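Local coordinates for coat protein (Papaya mosaic virus, PDB 4DOX) that forms the capsid of a flexible filamentous plant virus, probably by assembling in a helical array around the viral RNA, at residues Y109-I114 / F141-G146. Residues are numbered along the deposited sequence; the frame is centred on the assembly and turned at random.
Sequences YFAPII and FDFFDG
Ile-114, whose methyl CG2 touches the rings of Phe-141 and Phe-143, gives its backbone N-H to Phe-110 O, with Ile-114 N 3.3 Å from that oxygen. Ile-113 N reaches the same Phe-110 O at 3.0 Å, but this second bond is weak. The shared carbonyl ties down the first turn of helix 111-118. Ile-114 CG1 stands anti to the backbone N (chi1 -163°), which puts the CG2 branch between N and the carbonyl carbon. CG2 meets Phe-143 CE2 at 3.9 Å and Phe-141 CE1 at 4.3 Å. The side chains of Ile-114 and Phe-143 cross at roughly a right angle. Phe-143 holds CG between its own N and carbonyl carbon (chi1 52°), and the ring reaches over to the helix start. There Ala-111 CB lies at the ring edge, close to its plane, 3.8 Å from Phe-143 CD2. Phe-141 turns its edge to a face of Phe-143, with CD1 of Phe-141 3.6 Å above the centre of that ring. The backbones come nearest at Ala-111 and Gly-146, whose CA atoms are 5.0 Å apart. Gly-146 has no side chain to stand between them. Beyond it, Pro-112 CG sits 3.6 Å from Gly-146 O. Helix 56-70 packs on the same cluster, with Val-64 against Phe-143 and Tyr-68 against Phe-141 and Ile-114. Asp-142 makes a salt bridge to Arg-104, and Asp-145 makes one to Arg-108. The contact thus joins the start of helix 111-118 to a later loop inside the all-helical coat protein. Neither segment donates a hydrogen bond to the other, so this buried join depends on apolar packing and close backbone fit.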
loop_
_atom_site.group_PDB
_atom_site.type_symbol
_atom_site.label_atom_id
_atom_site.label_comp_id
_atom_site.label_asym_id
_atom_site.label_seq_id
_atom_site.Cartn_x
_atom_site.Cartn_y
_atom_site.Cartn_z
ATOM N N TYR A 109 2.129 0.174 -0.127
ATOM C CA TYR A 109 2.943 1.051 0.715
ATOM C C TYR A 109 2.692 0.817 2.212
ATOM O O TYR A 109 3.545 1.201 3.066
ATOM C CB TYR A 109 2.681 2.534 0.364
ATOM C CG TYR A 109 3.448 3.516 1.238
ATOM C CD1 TYR A 109 4.873 3.593 1.195
ATOM C CD2 TYR A 109 2.772 4.381 2.091
ATOM C CE1 TYR A 109 5.609 4.520 1.994
ATOM C CE2 TYR A 109 3.490 5.316 2.910
ATOM C CZ TYR A 109 4.912 5.370 2.852
ATOM O OH TYR A 109 5.586 6.261 3.660
ATOM N N PHE A 110 1.514 0.231 2.514
ATOM C CA PHE A 110 1.084 -0.039 3.872
ATOM C C PHE A 110 1.010 -1.532 4.146
ATOM O O PHE A 110 0.580 -1.945 5.210
ATOM C CB PHE A 110 -0.297 0.565 4.111
ATOM C CG PHE A 110 -0.317 2.074 4.043
ATOM C CD1 PHE A 110 -0.712 2.731 2.875
ATOM C CD2 PHE A 110 0.075 2.837 5.152
ATOM C CE1 PHE A 110 -0.697 4.145 2.802
ATOM C CE2 PHE A 110 0.073 4.260 5.089
ATOM C CZ PHE A 110 -0.326 4.913 3.914
ATOM N N ALA A 111 1.428 -2.348 3.185
ATOM C CA ALA A 111 1.399 -3.803 3.360
ATOM C C ALA A 111 1.943 -4.250 4.746
ATOM O O ALA A 111 1.263 -5.031 5.430
ATOM C CB ALA A 111 2.095 -4.545 2.214
ATOM N N PRO A 112 3.132 -3.736 5.187
ATOM C CA PRO A 112 3.675 -4.276 6.468
ATOM C C PRO A 112 2.797 -3.992 7.688
ATOM O O PRO A 112 2.752 -4.795 8.610
ATOM C CB PRO A 112 5.048 -3.602 6.595
ATOM C CG PRO A 112 5.393 -3.235 5.205
ATOM C CD PRO A 112 4.103 -2.837 4.540
ATOM N N ILE A 113 2.067 -2.882 7.670
ATOM C CA ILE A 113 1.219 -2.532 8.797
ATOM C C ILE A 113 -0.002 -3.478 8.841
ATOM O O ILE A 113 -0.393 -3.954 9.917
ATOM C CB ILE A 113 0.711 -1.104 8.665
ATOM C CG1 ILE A 113 1.836 -0.091 8.381
ATOM C CG2 ILE A 113 -0.061 -0.724 9.877
ATOM C CD1 ILE A 113 2.971 -0.133 9.381
ATOM N N ILE A 114 -0.616 -3.746 7.682
ATOM C CA ILE A 114 -1.822 -4.538 7.680
ATOM C C ILE A 114 -1.418 -5.981 7.935
ATOM O O ILE A 114 -2.134 -6.719 8.636
ATOM C CB ILE A 114 -2.676 -4.385 6.406
ATOM C CG1 ILE A 114 -4.098 -4.903 6.663
ATOM C CG2 ILE A 114 -2.031 -5.104 5.210
ATOM C CD1 ILE A 114 -4.897 -4.137 7.747
ATOM N N PHE A 141 -3.612 -11.820 -0.329
ATOM C CA PHE A 141 -3.994 -10.486 -0.724
ATOM C C PHE A 141 -3.089 -10.005 -1.816
ATOM O O PHE A 141 -1.919 -10.444 -1.920
ATOM C CB PHE A 141 -4.103 -9.492 0.442
ATOM C CG PHE A 141 -2.851 -9.305 1.261
ATOM C CD1 PHE A 141 -2.203 -8.067 1.280
ATOM C CD2 PHE A 141 -2.367 -10.328 2.105
ATOM C CE1 PHE A 141 -1.032 -7.885 2.074
ATOM C CE2 PHE A 141 -1.230 -10.143 2.888
ATOM C CZ PHE A 141 -0.566 -8.928 2.881
ATOM N N ASP A 142 -3.631 -9.123 -2.658
ATOM C CA ASP A 142 -2.933 -8.762 -3.869
ATOM C C ASP A 142 -1.832 -7.726 -3.738
ATOM O O ASP A 142 -1.309 -7.287 -4.756
ATOM C CB ASP A 142 -3.905 -8.395 -4.991
ATOM C CG ASP A 142 -4.666 -7.099 -4.734
ATOM O OD1 ASP A 142 -4.283 -6.305 -3.845
ATOM O OD2 ASP A 142 -5.657 -6.863 -5.455
ATOM N N PHE A 143 -1.466 -7.328 -2.525
ATOM C CA PHE A 143 -0.288 -6.480 -2.348
ATOM C C PHE A 143 0.589 -7.040 -1.253
ATOM O O PHE A 143 1.249 -6.294 -0.501
ATOM C CB PHE A 143 -0.671 -5.029 -2.051
ATOM C CG PHE A 143 -1.632 -4.873 -0.916
ATOM C CD1 PHE A 143 -2.996 -5.168 -1.091
ATOM C CD2 PHE A 143 -1.187 -4.408 0.332
ATOM C CE1 PHE A 143 -3.925 -4.991 -0.032
ATOM C CE2 PHE A 143 -2.096 -4.238 1.412
ATOM C CZ PHE A 143 -3.473 -4.534 1.233
ATOM N N PHE A 144 0.573 -8.359 -1.153
ATOM C CA PHE A 144 1.404 -9.058 -0.230
ATOM C C PHE A 144 2.860 -8.717 -0.514
ATOM O O PHE A 144 3.679 -8.700 0.428
ATOM C CB PHE A 144 1.136 -10.543 -0.378
ATOM C CG PHE A 144 2.220 -11.444 0.172
ATOM C CD1 PHE A 144 2.245 -11.793 1.539
ATOM C CD2 PHE A 144 3.194 -11.982 -0.675
ATOM C CE1 PHE A 144 3.222 -12.645 2.049
ATOM C CE2 PHE A 144 4.187 -12.834 -0.175
ATOM C CZ PHE A 144 4.204 -13.167 1.184
ATOM N N ASP A 145 3.194 -8.431 -1.785
ATOM C CA ASP A 145 4.598 -8.176 -2.183
ATOM C C ASP A 145 5.151 -6.932 -1.558
ATOM O O ASP A 145 6.328 -6.618 -1.748
ATOM C CB ASP A 145 4.798 -8.059 -3.720
ATOM C CG ASP A 145 3.722 -7.205 -4.427
ATOM O OD1 ASP A 145 3.622 -7.390 -5.669
ATOM O OD2 ASP A 145 2.976 -6.393 -3.776
ATOM N N GLY A 146 4.292 -6.217 -0.840
ATOM C CA GLY A 146 4.679 -4.996 -0.156
ATOM C C GLY A 146 5.198 -5.286 1.235
ATOM O O GLY A 146 5.897 -4.435 1.819
#